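Local structure of aminotransferase (Psychrobacter arcticus 273-4, 3IF2) at residues Ala195-Pro200 with Ala232-Arg237; Ala201-Arg206 with Lys236-Pro241. The protein binds pyridoxal 5'-phosphate and probably catalyses amino-group transfer between amino acids and oxo acids, perhaps with valine and pyruvate as partners. All coordinates share one frame; numbering follows the deposited sequence.

Interaction 1. Residues Ala195-Pro200 with Ala232-Arg237; sequences ALENLP and AEIAKR
Leu196 and Glu197 of the short helix 193-197 meet Ile234 and Arg237 of helix 225-237 in a helix-to-helix contact with an apolar inner part and a salt bridge on its more exposed side. Glu197 and Ile234 form the closest pair of CA atoms, 7.7 Å apart, and side chains fill the space between the backbones. On the buried side, the CD2 methyl of Leu196 lies against Ile234 CD1 at 3.7 Å and, a little farther off, beside CG2, the two side chains crossing obliquely. Ile234 reaches this far because its CG1 stands beside the backbone N and the chain then runs on extended, carrying CD1 toward the smaller helix.

The arrangement illustrates how the outer layer of an alpha/beta domain is joined. Helix 225-237 links the adjacent parallel strands 207-213 and 242-245 in a beta-alpha-beta crossover, consistent with the large domain of class I and II aminotransferases, while Leu196 also rests on Leu148 of strand 142-149.

Toward solvent, Glu197 stretches over Ile234, placing OE2 3.7 Å from CG1 before it meets Arg237. The arginine bends at chi3 (-52°), which swings its guanidinium across to the carboxylate. Arg237 NH1 donates to Glu197 OE2 over 3.1 Å, in a nearly straight bond that enters through the anti lone pair, on the side away from OE1. The carboxylate and guanidinium planes differ by just 4°, an alignment that lets the N-H lie close to both. Since NH2 sits 3.7 Å from the same OE2, the pairing is single-pronged. The other carboxylate oxygen, OE1, has a weak hydrogen bond with NE2 of His230, which lies one turn before Ile234 on the same helix.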
ATOM      1  N   ALA A 195      -9.016 -16.121  32.478  1.00 37.40           N
ATOM      2  CA  ALA A 195      -9.438 -16.663  31.180  1.00 37.47           C
ATOM      3  C   ALA A 195      -8.315 -16.738  30.139  1.00 38.12           C
ATOM      4  O   ALA A 195      -8.168 -17.757  29.460  1.00 38.23           O
ATOM      5  CB  ALA A 195     -10.581 -15.843  30.621  1.00 36.91           C
ATOM      6  N   LEU A 196      -7.528 -15.668  30.031  1.00 38.76           N
ATOM      7  CA  LEU A 196      -6.432 -15.574  29.046  1.00 39.49           C
ATOM      8  C   LEU A 196      -5.288 -16.552  29.313  1.00 40.00           C
ATOM      9  O   LEU A 196      -4.861 -17.292  28.415  1.00 39.17           O
ATOM     10  CB  LEU A 196      -5.889 -14.126  28.992  1.00 39.33           C
ATOM     11  CG  LEU A 196      -4.763 -13.714  28.032  1.00 39.75           C
ATOM     12  CD1 LEU A 196      -4.737 -12.185  27.882  1.00 39.93           C
ATOM     13  CD2 LEU A 196      -3.364 -14.220  28.406  1.00 39.39           C
ATOM     14  N   GLU A 197      -4.831 -16.569  30.562  1.00 41.08           N
ATOM     15  CA  GLU A 197      -3.643 -17.342  30.966  1.00 42.28           C
ATOM     16  C   GLU A 197      -3.899 -18.859  30.934  1.00 42.21           C
ATOM     17  O   GLU A 197      -2.952 -19.638  30.807  1.00 41.37           O
ATOM     18  CB  GLU A 197      -3.147 -16.812  32.327  1.00 43.45           C
ATOM     19  CG  GLU A 197      -1.634 -16.855  32.613  1.00 44.67           C
ATOM     20  CD  GLU A 197      -1.156 -15.665  33.513  1.00 45.42           C
ATOM     21  OE1 GLU A 197      -1.996 -14.946  34.118  1.00 45.64           O
ATOM     22  OE2 GLU A 197       0.075 -15.432  33.595  1.00 45.91           O
ATOM     23  N   ASN A 198      -5.181 -19.244  31.009  1.00 42.55           N
ATOM     24  CA  ASN A 198      -5.651 -20.634  30.898  1.00 43.32           C
ATOM     25  C   ASN A 198      -6.237 -21.011  29.523  1.00 42.87           C
ATOM     26  O   ASN A 198      -6.680 -22.151  29.344  1.00 42.86           O
ATOM     27  CB  ASN A 198      -6.684 -20.930  32.008  1.00 43.99           C
ATOM     28  CG  ASN A 198      -6.054 -20.966  33.387  1.00 44.47           C
ATOM     29  OD1 ASN A 198      -5.378 -21.941  33.749  1.00 45.02           O
ATOM     30  ND2 ASN A 198      -6.285 -19.912  34.176  1.00 44.30           N
ATOM     31  N   LEU A 199      -6.229 -20.087  28.558  1.00 42.38           N
ATOM     32  CA  LEU A 199      -6.720 -20.370  27.195  1.00 42.17           C
ATOM     33  C   LEU A 199      -5.929 -21.571  26.613  1.00 42.08           C
ATOM     34  O   LEU A 199      -4.693 -21.539  26.626  1.00 41.81           O
ATOM     35  CB  LEU A 199      -6.564 -19.149  26.294  1.00 42.21           C
ATOM     36  CG  LEU A 199      -7.219 -19.167  24.919  1.00 42.23           C
ATOM     37  CD1 LEU A 199      -8.734 -19.218  25.048  1.00 42.47           C
ATOM     38  CD2 LEU A 199      -6.813 -17.919  24.181  1.00 41.90           C
ATOM     39  N   PRO A 200      -6.628 -22.661  26.199  1.00 42.12           N
ATOM     40  CA  PRO A 200      -5.963 -23.850  25.635  1.00 42.11           C
ATOM     41  C   PRO A 200      -5.028 -23.569  24.447  1.00 42.14           C
ATOM     42  O   PRO A 200      -3.941 -24.165  24.368  1.00 43.00           O
ATOM     43  CB  PRO A 200      -7.137 -24.730  25.197  1.00 42.39           C
ATOM     44  CG  PRO A 200      -8.238 -24.367  26.118  1.00 42.27           C
ATOM     45  CD  PRO A 200      -8.078 -22.904  26.374  1.00 42.34           C
ATOM     46  N   ALA A 232       3.336  -8.420  28.634  1.00 39.47           N
ATOM     47  CA  ALA A 232       4.741  -8.563  28.217  1.00 40.00           C
ATOM     48  C   ALA A 232       5.395  -9.839  28.814  1.00 41.19           C
ATOM     49  O   ALA A 232       6.165 -10.496  28.115  1.00 41.34           O
ATOM     50  CB  ALA A 232       5.552  -7.318  28.580  1.00 38.88           C
ATOM     51  N   GLU A 233       5.093 -10.188  30.076  1.00 42.50           N
ATOM     52  CA  GLU A 233       5.614 -11.439  30.706  1.00 43.89           C
ATOM     53  C   GLU A 233       5.027 -12.657  30.012  1.00 43.29           C
ATOM     54  O   GLU A 233       5.766 -13.550  29.601  1.00 43.55           O
ATOM     55  CB  GLU A 233       5.252 -11.580  32.193  1.00 45.51           C
ATOM     56  CG  GLU A 233       5.887 -10.608  33.177  1.00 47.22           C
ATOM     57  CD  GLU A 233       5.454 -10.911  34.633  1.00 49.11           C
ATOM     58  OE1 GLU A 233       4.221 -11.031  34.905  1.00 49.97           O
ATOM     59  OE2 GLU A 233       6.355 -11.028  35.507  1.00 50.39           O
ATOM     60  N   ILE A 234       3.694 -12.676  29.894  1.00 42.42           N
ATOM     61  CA  ILE A 234       2.966 -13.773  29.232  1.00 41.75           C
ATOM     62  C   ILE A 234       3.531 -13.980  27.836  1.00 41.78           C
ATOM     63  O   ILE A 234       3.880 -15.100  27.483  1.00 41.72           O
ATOM     64  CB  ILE A 234       1.426 -13.542  29.169  1.00 40.87           C
ATOM     65  CG1 ILE A 234       0.817 -13.519  30.568  1.00 40.07           C
ATOM     66  CG2 ILE A 234       0.735 -14.654  28.399  1.00 40.60           C
ATOM     67  CD1 ILE A 234      -0.629 -13.145  30.574  1.00 39.73           C
ATOM     68  N   ALA A 235       3.680 -12.894  27.081  1.00 42.37           N
ATOM     69  CA  ALA A 235       4.266 -12.968  25.722  1.00 43.22           C
ATOM     70  C   ALA A 235       5.673 -13.563  25.731  1.00 43.91           C
ATOM     71  O   ALA A 235       5.953 -14.462  24.940  1.00 44.56           O
ATOM     72  CB  ALA A 235       4.280 -11.607  25.030  1.00 42.59           C
ATOM     73  N   LYS A 236       6.533 -13.099  26.640  1.00 44.86           N
ATOM     74  CA  LYS A 236       7.921 -13.599  26.717  1.00 45.94           C
ATOM     75  C   LYS A 236       7.969 -15.101  27.052  1.00 45.98           C
ATOM     76  O   LYS A 236       8.777 -15.827  26.478  1.00 45.50           O
ATOM     77  CB  LYS A 236       8.766 -12.812  27.735  1.00 46.73           C
ATOM     78  CG  LYS A 236      10.283 -13.066  27.621  1.00 47.63           C
ATOM     79  CD  LYS A 236      11.056 -12.653  28.884  1.00 48.13           C
ATOM     80  CE  LYS A 236      12.550 -13.031  28.761  1.00 48.42           C
ATOM     81  NZ  LYS A 236      13.333 -12.707  29.986  1.00 48.51           N
ATOM     82  N   ARG A 237       7.095 -15.538  27.964  1.00 46.49           N
ATOM     83  CA  ARG A 237       7.012 -16.938  28.402  1.00 46.99           C
ATOM     84  C   ARG A 237       6.743 -17.879  27.246  1.00 46.08           C
ATOM     85  O   ARG A 237       7.435 -18.897  27.120  1.00 45.90           O
ATOM     86  CB  ARG A 237       5.916 -17.115  29.457  1.00 48.42           C
ATOM     87  CG  ARG A 237       5.859 -18.486  30.187  1.00 49.79           C
ATOM     88  CD  ARG A 237       4.642 -18.522  31.119  1.00 51.30           C
ATOM     89  NE  ARG A 237       4.635 -17.329  31.989  1.00 52.78           N
ATOM     90  CZ  ARG A 237       3.566 -16.743  32.553  1.00 53.63           C
ATOM     91  NH1 ARG A 237       2.315 -17.207  32.386  1.00 53.88           N
ATOM     92  NH2 ARG A 237       3.754 -15.643  33.296  1.00 54.08           N
TER

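Interaction 2. Residues Ala201-Arg206 with Lys236-Pro241; sequences ALKEGR and KRYDIP
Leu202 O is touched by the CE1 corner of the Tyr238 ring at 3.3 Å and also receives a weak hydrogen bond from Gly205 N within its own chain segment. That bond belongs to a Schellman motif closing helix 200-203, whose stronger link joins Arg206 N to Ala201 O at 2.8 Å. The Leu202 side chain lies over one face of the Tyr238 ring in a CH-pi contact, with CG 3.9 Å from the ring centroid and only 19° off its normal. CG sits toward the CD2-CE2 side of the ring, and both methyls also rest against that side. The leucine's CG points opposite its own backbone N (chi1 -171°), and its side chain crosses that of Tyr238 at about a right angle. Lys203 CG lies 4.0 Å from Tyr238 OH. Deeper in, Leu202 CD1 approaches Ile240 CD1 at 4.3 Å. Helix 225-237 ends nearby in a Schellman motif too, with Tyr238 the first residue past its end and Asp239 at C-prime. Met2 of the second subunit packs on Pro241, while Ile240 settles on Ile207 and Ile210 of strand 207-213, the strand that follows Arg206.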
ATOM      1  N   ALA A 201      -5.454 -22.683  23.546  1.00 40.84           N
ATOM      2  CA  ALA A 201      -4.622 -22.257  22.419  1.00 40.36           C
ATOM      3  C   ALA A 201      -3.257 -21.708  22.894  1.00 40.05           C
ATOM      4  O   ALA A 201      -2.222 -22.027  22.292  1.00 39.41           O
ATOM      5  CB  ALA A 201      -5.371 -21.218  21.540  1.00 39.81           C
ATOM      6  N   LEU A 202      -3.260 -20.934  23.988  1.00 40.27           N
ATOM      7  CA  LEU A 202      -2.026 -20.347  24.556  1.00 40.64           C
ATOM      8  C   LEU A 202      -1.128 -21.416  25.180  1.00 41.21           C
ATOM      9  O   LEU A 202       0.063 -21.470  24.871  1.00 41.84           O
ATOM     10  CB  LEU A 202      -2.334 -19.248  25.597  1.00 40.16           C
ATOM     11  CG  LEU A 202      -1.154 -18.408  26.127  1.00 39.71           C
ATOM     12  CD1 LEU A 202      -0.512 -17.587  25.010  1.00 39.01           C
ATOM     13  CD2 LEU A 202      -1.605 -17.487  27.234  1.00 39.24           C
ATOM     14  N   LYS A 203      -1.687 -22.241  26.069  1.00 41.95           N
ATOM     15  CA  LYS A 203      -0.927 -23.339  26.716  1.00 42.13           C
ATOM     16  C   LYS A 203      -0.337 -24.336  25.688  1.00 41.39           C
ATOM     17  O   LYS A 203       0.832 -24.723  25.798  1.00 40.64           O
ATOM     18  CB  LYS A 203      -1.790 -24.116  27.744  1.00 42.98           C
ATOM     19  CG  LYS A 203      -1.920 -23.537  29.188  1.00 43.67           C
ATOM     20  CD  LYS A 203      -2.659 -24.565  30.099  1.00 44.39           C
ATOM     21  CE  LYS A 203      -2.358 -24.446  31.606  1.00 44.84           C
ATOM     22  NZ  LYS A 203      -2.922 -23.235  32.249  1.00 45.52           N
ATOM     23  N   GLU A 204      -1.143 -24.704  24.683  1.00 41.04           N
ATOM     24  CA  GLU A 204      -0.763 -25.707  23.651  1.00 40.74           C
ATOM     25  C   GLU A 204       0.133 -25.215  22.471  1.00 39.77           C
ATOM     26  O   GLU A 204       0.445 -26.003  21.572  1.00 39.34           O
ATOM     27  CB  GLU A 204      -2.035 -26.419  23.132  1.00 41.31           C
ATOM     28  CG  GLU A 204      -2.780 -27.242  24.240  1.00 41.57           C
ATOM     29  CD  GLU A 204      -4.146 -27.797  23.817  1.00 42.01           C
ATOM     30  OE1 GLU A 204      -4.873 -27.154  23.041  1.00 42.43           O
ATOM     31  OE2 GLU A 204      -4.525 -28.879  24.297  1.00 42.92           O
ATOM     32  N   GLY A 205       0.547 -23.946  22.479  1.00 38.58           N
ATOM     33  CA  GLY A 205       1.422 -23.386  21.438  1.00 38.02           C
ATOM     34  C   GLY A 205       0.779 -22.999  20.111  1.00 37.34           C
ATOM     35  O   GLY A 205       1.478 -22.964  19.097  1.00 36.65           O
ATOM     36  N   ARG A 206      -0.518 -22.665  20.138  1.00 37.25           N
ATOM     37  CA  ARG A 206      -1.298 -22.290  18.946  0.50 37.05           C
ATOM     38  C   ARG A 206      -1.615 -20.782  18.859  1.00 37.08           C
ATOM     39  O   ARG A 206      -2.569 -20.376  18.172  1.00 37.16           O
ATOM     40  CB  ARG A 206      -2.583 -23.139  18.888  0.50 36.93           C
ATOM     41  CG  ARG A 206      -2.307 -24.643  18.780  0.50 36.76           C
ATOM     42  CD  ARG A 206      -3.581 -25.476  18.573  0.50 36.53           C
ATOM     43  NE  ARG A 206      -4.497 -25.423  19.709  0.50 36.26           N
ATOM     44  CZ  ARG A 206      -5.610 -24.693  19.752  0.50 35.86           C
ATOM     45  NH1 ARG A 206      -5.971 -23.948  18.715  0.50 35.40           N
ATOM     46  NH2 ARG A 206      -6.369 -24.725  20.840  0.50 35.78           N
ATOM     47  N   LYS A 236       6.533 -13.099  26.640  1.00 44.86           N
ATOM     48  CA  LYS A 236       7.921 -13.599  26.717  1.00 45.94           C
ATOM     49  C   LYS A 236       7.969 -15.101  27.052  1.00 45.98           C
ATOM     50  O   LYS A 236       8.777 -15.827  26.478  1.00 45.50           O
ATOM     51  CB  LYS A 236       8.766 -12.812  27.735  1.00 46.73           C
ATOM     52  CG  LYS A 236      10.283 -13.066  27.621  1.00 47.63           C
ATOM     53  CD  LYS A 236      11.056 -12.653  28.884  1.00 48.13           C
ATOM     54  CE  LYS A 236      12.550 -13.031  28.761  1.00 48.42           C
ATOM     55  NZ  LYS A 236      13.333 -12.707  29.986  1.00 48.51           N
ATOM     56  N   ARG A 237       7.095 -15.538  27.964  1.00 46.49           N
ATOM     57  CA  ARG A 237       7.012 -16.938  28.402  1.00 46.99           C
ATOM     58  C   ARG A 237       6.743 -17.879  27.246  1.00 46.08           C
ATOM     59  O   ARG A 237       7.435 -18.897  27.120  1.00 45.90           O
ATOM     60  CB  ARG A 237       5.916 -17.115  29.457  1.00 48.42           C
ATOM     61  CG  ARG A 237       5.859 -18.486  30.187  1.00 49.79           C
ATOM     62  CD  ARG A 237       4.642 -18.522  31.119  1.00 51.30           C
ATOM     63  NE  ARG A 237       4.635 -17.329  31.989  1.00 52.78           N
ATOM     64  CZ  ARG A 237       3.566 -16.743  32.553  1.00 53.63           C
ATOM     65  NH1 ARG A 237       2.315 -17.207  32.386  1.00 53.88           N
ATOM     66  NH2 ARG A 237       3.754 -15.643  33.296  1.00 54.08           N
ATOM     67  N   TYR A 238       5.779 -17.509  26.397  1.00 45.09           N
ATOM     68  CA  TYR A 238       5.384 -18.324  25.240  1.00 44.72           C
ATOM     69  C   TYR A 238       6.154 -18.083  23.918  1.00 44.75           C
ATOM     70  O   TYR A 238       5.733 -18.606  22.880  1.00 45.62           O
ATOM     71  CB  TYR A 238       3.852 -18.242  25.044  1.00 44.43           C
ATOM     72  CG  TYR A 238       3.085 -18.918  26.172  1.00 44.34           C
ATOM     73  CD1 TYR A 238       2.944 -20.320  26.211  1.00 44.33           C
ATOM     74  CD2 TYR A 238       2.506 -18.174  27.208  1.00 44.25           C
ATOM     75  CE1 TYR A 238       2.238 -20.967  27.260  1.00 44.04           C
ATOM     76  CE2 TYR A 238       1.797 -18.812  28.261  1.00 44.29           C
ATOM     77  CZ  TYR A 238       1.669 -20.203  28.275  1.00 44.22           C
ATOM     78  OH  TYR A 238       0.981 -20.813  29.297  1.00 44.66           O
ATOM     79  N   ASP A 239       7.303 -17.386  23.946  1.00 44.83           N
ATOM     80  CA  ASP A 239       8.095 -17.063  22.719  1.00 44.80           C
ATOM     81  C   ASP A 239       7.268 -16.455  21.600  1.00 42.74           C
ATOM     82  O   ASP A 239       7.301 -16.916  20.456  1.00 43.00           O
ATOM     83  CB  ASP A 239       8.888 -18.282  22.189  1.00 46.75           C
ATOM     84  CG  ASP A 239      10.250 -18.390  22.793  1.00 48.24           C
ATOM     85  OD1 ASP A 239      10.338 -18.811  23.973  1.00 49.33           O
ATOM     86  OD2 ASP A 239      11.230 -18.076  22.056  1.00 49.59           O
ATOM     87  N   ILE A 240       6.470 -15.462  21.955  1.00 41.03           N
ATOM     88  CA  ILE A 240       5.652 -14.743  20.978  1.00 40.55           C
ATOM     89  C   ILE A 240       5.744 -13.238  21.255  1.00 39.79           C
ATOM     90  O   ILE A 240       5.879 -12.836  22.418  1.00 40.19           O
ATOM     91  CB  ILE A 240       4.173 -15.247  20.960  1.00 40.45           C
ATOM     92  CG1 ILE A 240       3.504 -15.143  22.348  1.00 39.89           C
ATOM     93  CG2 ILE A 240       4.106 -16.694  20.443  1.00 39.72           C
ATOM     94  CD1 ILE A 240       1.995 -15.297  22.309  1.00 39.37           C
ATOM     95  N   PRO A 241       5.695 -12.404  20.200  1.00 38.85           N
ATOM     96  CA  PRO A 241       5.775 -10.980  20.444  1.00 37.99           C
ATOM     97  C   PRO A 241       4.458 -10.356  20.889  1.00 36.73           C
ATOM     98  O   PRO A 241       3.385 -10.943  20.698  1.00 36.27           O
ATOM     99  CB  PRO A 241       6.189 -10.432  19.082  1.00 38.20           C
ATOM    100  CG  PRO A 241       5.570 -11.330  18.144  1.00 38.62           C
ATOM    101  CD  PRO A 241       5.724 -12.682  18.754  1.00 38.89           C
TER

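How the interactions relate
Interactions 1 and 2 are successive steps along one seam, their centres about 7 Å apart. In each, one of the consecutive short helices 193-197 and 200-203 meets helix 225-237 or the turn that ends it; their second segments overlap at Lys236 and Arg237, of which Arg237 acts in interaction 1 alone. Neither is wholly core or surface: each pairs two buried aliphatic residues with more exposed partners. Their outer chemistry differs, with a salt bridge between the last residues of two helices in interaction 1 and an aromatic face in interaction 2. Leu202 joins the apolar parts, its CD2 lying 3.9 Å from Ile234 CG2, and a weak Asn198-Lys203 hydrogen bond ties the intervening turn to helix 200-203.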